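Local coordinates for 16S rRNA processing protein (PDB 2F1L), which probably acts as an accessory factor in the last step of 30S ribosomal subunit assembly and is needed for efficient processing of 16S rRNA, at residues V123-Q126 with L130-V133; R160-P163 with Q167-L170. All blocks are in the same frame, centred on the assembly; numbering follows the deposited sequence.

Both contacts belong to the PRC barrel domain of the chain and to one mixed six-stranded sheet, and they show how a small barrel uses neighbouring strands and sheet edges differently. Interaction 1 comes first along the chain and joins strands 122-125 and 130-138, next to each other inside the sheet, through backbone hydrogen bonds. Interaction 2 follows and brings the end of strand 160-163 against C168 and V169, at the start of strand 169-173, through side-chain packing; these two strands are the outermost of the sheet. The centres of the contacts lie about 10 Å apart, and they touch: V123 CG1 comes within 4.2 Å of L162 CD2. Hairpin and sheet edges thus share one interior.

Interaction 1 of 2, residues V123-Q126 with L130-V133; sequences VIDQ and LLGV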
loop_
_atom_site.group_PDB
_atom_site.type_symbol
_atom_site.label_atom_id
_atom_site.label_comp_id
_atom_site.label_asym_id
_atom_site.label_seq_id
_atom_site.Cartn_x
_atom_site.Cartn_y
_atom_site.Cartn_z
ATOM N N VAL A 123 11.445 -6.043 -12.445
ATOM C CA VAL A 123 11.040 -5.109 -11.398
ATOM C C VAL A 123 12.207 -4.177 -11.087
ATOM O O VAL A 123 13.253 -4.613 -10.689
ATOM C CB VAL A 123 10.654 -5.890 -10.140
ATOM C CG1 VAL A 123 10.438 -4.949 -8.928
ATOM C CG2 VAL A 123 9.432 -6.730 -10.435
ATOM N N ILE A 124 12.011 -2.889 -11.274
ATOM C CA ILE A 124 13.074 -1.899 -11.180
ATOM C C ILE A 124 12.641 -0.745 -10.286
ATOM O O ILE A 124 11.559 -0.203 -10.503
ATOM C CB ILE A 124 13.381 -1.369 -12.558
ATOM C CG1 ILE A 124 13.851 -2.529 -13.467
ATOM C CG2 ILE A 124 14.451 -0.276 -12.496
ATOM C CD1 ILE A 124 13.695 -2.222 -14.902
ATOM N N ASP A 125 13.480 -0.397 -9.301
ATOM C CA ASP A 125 13.129 0.546 -8.239
ATOM C C ASP A 125 13.369 1.967 -8.675
ATOM O O ASP A 125 13.934 2.175 -9.717
ATOM C CB ASP A 125 13.867 0.230 -6.893
ATOM C CG ASP A 125 15.361 0.445 -6.949
ATOM O OD1 ASP A 125 15.818 1.125 -7.864
ATOM O OD2 ASP A 125 16.092 -0.059 -6.064
ATOM N N GLN A 126 12.965 2.946 -7.853
ATOM C CA GLN A 126 13.051 4.312 -8.342
ATOM C C GLN A 126 14.476 4.744 -8.654
ATOM O O GLN A 126 14.622 5.600 -9.496
ATOM C CB GLN A 126 12.228 5.316 -7.508
ATOM C CG GLN A 126 10.837 5.574 -8.139
ATOM C CD GLN A 126 10.108 6.708 -7.483
ATOM O OE1 GLN A 126 9.974 6.742 -6.249
ATOM N NE2 GLN A 126 9.631 7.667 -8.301
ATOM N N LEU A 130 17.619 -3.137 -10.723
ATOM C CA LEU A 130 16.804 -4.296 -11.055
ATOM C C LEU A 130 16.772 -5.190 -9.851
ATOM O O LEU A 130 17.787 -5.767 -9.476
ATOM C CB LEU A 130 17.406 -5.071 -12.232
ATOM C CG LEU A 130 16.722 -6.407 -12.582
ATOM C CD1 LEU A 130 15.287 -6.221 -13.037
ATOM C CD2 LEU A 130 17.479 -7.114 -13.649
ATOM N N LEU A 131 15.598 -5.307 -9.246
ATOM C CA LEU A 131 15.393 -6.195 -8.110
ATOM C C LEU A 131 15.162 -7.622 -8.540
ATOM O O LEU A 131 15.340 -8.534 -7.757
ATOM C CB LEU A 131 14.169 -5.756 -7.331
ATOM C CG LEU A 131 14.083 -4.283 -6.914
ATOM C CD1 LEU A 131 12.857 -4.034 -6.013
ATOM C CD2 LEU A 131 15.348 -3.842 -6.199
ATOM N N GLY A 132 14.718 -7.842 -9.767
ATOM C CA GLY A 132 14.430 -9.211 -10.167
ATOM C C GLY A 132 13.255 -9.289 -11.099
ATOM O O GLY A 132 12.876 -8.288 -11.667
ATOM N N VAL A 133 12.719 -10.493 -11.273
ATOM C CA VAL A 133 11.524 -10.708 -12.087
ATOM C C VAL A 133 10.421 -11.232 -11.197
ATOM O O VAL A 133 10.677 -11.945 -10.243
ATOM C CB VAL A 133 11.727 -11.739 -13.265
ATOM C CG1 VAL A 133 12.561 -11.161 -14.395
ATOM C CG2 VAL A 133 12.361 -12.988 -12.801
#
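The carbonyl oxygen of V123 is held by L131 and flanked by L130. The amide of L131 gives it a hydrogen bond, with L131 N 2.8 Å from V123 O and an N-H...O angle of 150°. L130 adds a CA-H...O contact, its CA 3.6 Å from V123 O, and brings CD1 to 3.5 Å from the same oxygen. The leucine reaches there because its CG lies anti to the backbone N (chi1 174°), which brings CD1 over the V123 backbone; CD1 then also meets I124 CG1 at 4.0 Å.

V123 spends its own N-H one residue further on, V123 N lying 2.8 Å from G132 O in a straighter bond of 163°. Two consecutive residues, L131 and G132, therefore answer the single V123, and L131 takes helix-like backbone angles in an otherwise extended strand. G132 has a positive phi in a backbone region that leaves no room for a side chain beside the carbonyl oxygen of L131.

On the buried side, V123 CG1 packs against L131 CD1 at 3.9 Å, the two side chains meeting at a slant. D125 crosses L131 at about a right angle, its OD2 resting 3.9 Å from L131 CD2 while taking a hydrogen bond from Q129 in the connecting turn. Beyond the pair, backbone bonds from I124 to M179 and V181 join the hairpin to strand 178-181. L131 and G132 opposite V123 form a beta bulge of the classic type, with an unusual positive-phi glycine in second place, in the first hairpin of the PRC barrel.

Interaction 2 of 2, residues R160-P163 with Q167-L170; sequences RLLP and QCVL
C168, which directly precedes strand 169-173, turns its side chain onto the end of strand 160-163, where its CB sits 3.3 Å from P163 O and its SG 3.5 Å from the same oxygen, P163 O. With SG anti to the backbone N (chi1 -179°), the sulfur reaches past the proline towards L162, meeting CD2 of L162 at 4.0 Å. The proline ring leans on the methylene instead, P163 CG lying 4.0 Å from C168 CB. V169 adds a looser touch, its CG2 4.2 Å from P163 O.

These are van der Waals contacts, and the two segments share no hydrogen bond. Strands 160-163 and 169-173 are the outermost strands of the six-stranded sheet of the PRC barrel, so here the curled sheet brings its two edges together through side chains.

Backbone hydrogen bonds tie L162 to M146 on strand 145-149 and C168 to D182, while W183 packs against both L162 and P163. V169 lies against M146 and M179, linking the contact to two more strands. Further out, P163 packs on Q167 of the second subunit, and Q167 in turn on P163 of that subunit.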
loop_
_atom_site.group_PDB
_atom_site.type_symbol
_atom_site.label_atom_id
_atom_site.label_comp_id
_atom_site.label_asym_id
_atom_site.label_seq_id
_atom_site.Cartn_x
_atom_site.Cartn_y
_atom_site.Cartn_z
ATOM N N ARG A 160 12.203 -11.060 -2.873
ATOM C CA ARG A 160 11.481 -10.009 -2.207
ATOM C C ARG A 160 9.987 -10.138 -2.392
ATOM O O ARG A 160 9.516 -10.770 -3.312
ATOM C CB ARG A 160 11.950 -8.657 -2.728
ATOM C CG ARG A 160 13.320 -8.265 -2.256
ATOM C CD ARG A 160 13.696 -6.962 -2.868
ATOM N NE ARG A 160 14.981 -6.455 -2.391
ATOM C CZ ARG A 160 16.140 -6.881 -2.855
ATOM N NH1 ARG A 160 16.176 -7.841 -3.773
ATOM N NH2 ARG A 160 17.264 -6.369 -2.396
ATOM N N LEU A 161 9.235 -9.512 -1.510
ATOM C CA LEU A 161 7.795 -9.657 -1.547
ATOM C C LEU A 161 7.146 -8.286 -1.467
ATOM O O LEU A 161 7.139 -7.635 -0.400
ATOM C CB LEU A 161 7.362 -10.537 -0.394
ATOM C CG LEU A 161 7.962 -11.924 -0.516
ATOM C CD1 LEU A 161 8.361 -12.414 0.860
ATOM C CD2 LEU A 161 6.999 -12.877 -1.207
ATOM N N LEU A 162 6.643 -7.836 -2.609
ATOM C CA LEU A 162 6.178 -6.465 -2.745
ATOM C C LEU A 162 4.674 -6.473 -2.821
ATOM O O LEU A 162 4.098 -7.345 -3.421
ATOM C CB LEU A 162 6.770 -5.812 -3.972
ATOM C CG LEU A 162 8.183 -5.240 -3.842
ATOM C CD1 LEU A 162 9.182 -6.273 -3.433
ATOM C CD2 LEU A 162 8.586 -4.624 -5.186
ATOM N N PRO A 163 4.032 -5.501 -2.188
ATOM C CA PRO A 163 2.575 -5.376 -2.261
ATOM C C PRO A 163 2.145 -4.807 -3.602
ATOM O O PRO A 163 2.773 -3.867 -4.123
ATOM C CB PRO A 163 2.272 -4.395 -1.144
ATOM C CG PRO A 163 3.473 -3.505 -1.119
ATOM C CD PRO A 163 4.649 -4.421 -1.395
ATOM N N GLN A 167 1.059 2.628 -3.949
ATOM C CA GLN A 167 2.124 3.162 -3.156
ATOM C C GLN A 167 3.430 2.515 -3.567
ATOM O O GLN A 167 4.534 3.105 -3.369
ATOM C CB GLN A 167 1.858 2.918 -1.659
ATOM C CG GLN A 167 2.876 3.595 -0.750
ATOM C CD GLN A 167 2.542 3.533 0.729
ATOM O OE1 GLN A 167 3.353 3.959 1.541
ATOM N NE2 GLN A 167 1.363 3.032 1.087
ATOM N N CYS A 168 3.304 1.297 -4.114
ATOM C CA CYS A 168 4.447 0.491 -4.524
ATOM C C CYS A 168 4.665 0.422 -6.048
ATOM O O CYS A 168 5.772 0.699 -6.567
ATOM C CB CYS A 168 4.312 -0.924 -3.993
ATOM S SG CYS A 168 5.735 -1.948 -4.470
ATOM N N VAL A 169 3.619 0.025 -6.765
ATOM C CA VAL A 169 3.728 -0.157 -8.223
ATOM C C VAL A 169 3.464 1.168 -8.882
ATOM O O VAL A 169 2.349 1.670 -8.827
ATOM C CB VAL A 169 2.724 -1.205 -8.762
ATOM C CG1 VAL A 169 2.839 -1.315 -10.310
ATOM C CG2 VAL A 169 2.992 -2.533 -8.130
ATOM N N LEU A 170 4.465 1.741 -9.520
ATOM C CA LEU A 170 4.267 3.066 -10.133
ATOM C C LEU A 170 3.796 2.990 -11.593
ATOM O O LEU A 170 2.982 3.814 -12.031
ATOM C CB LEU A 170 5.570 3.876 -10.066
ATOM C CG LEU A 170 6.209 3.963 -8.680
ATOM C CD1 LEU A 170 7.304 4.947 -8.675
ATOM C CD2 LEU A 170 5.163 4.347 -7.655
#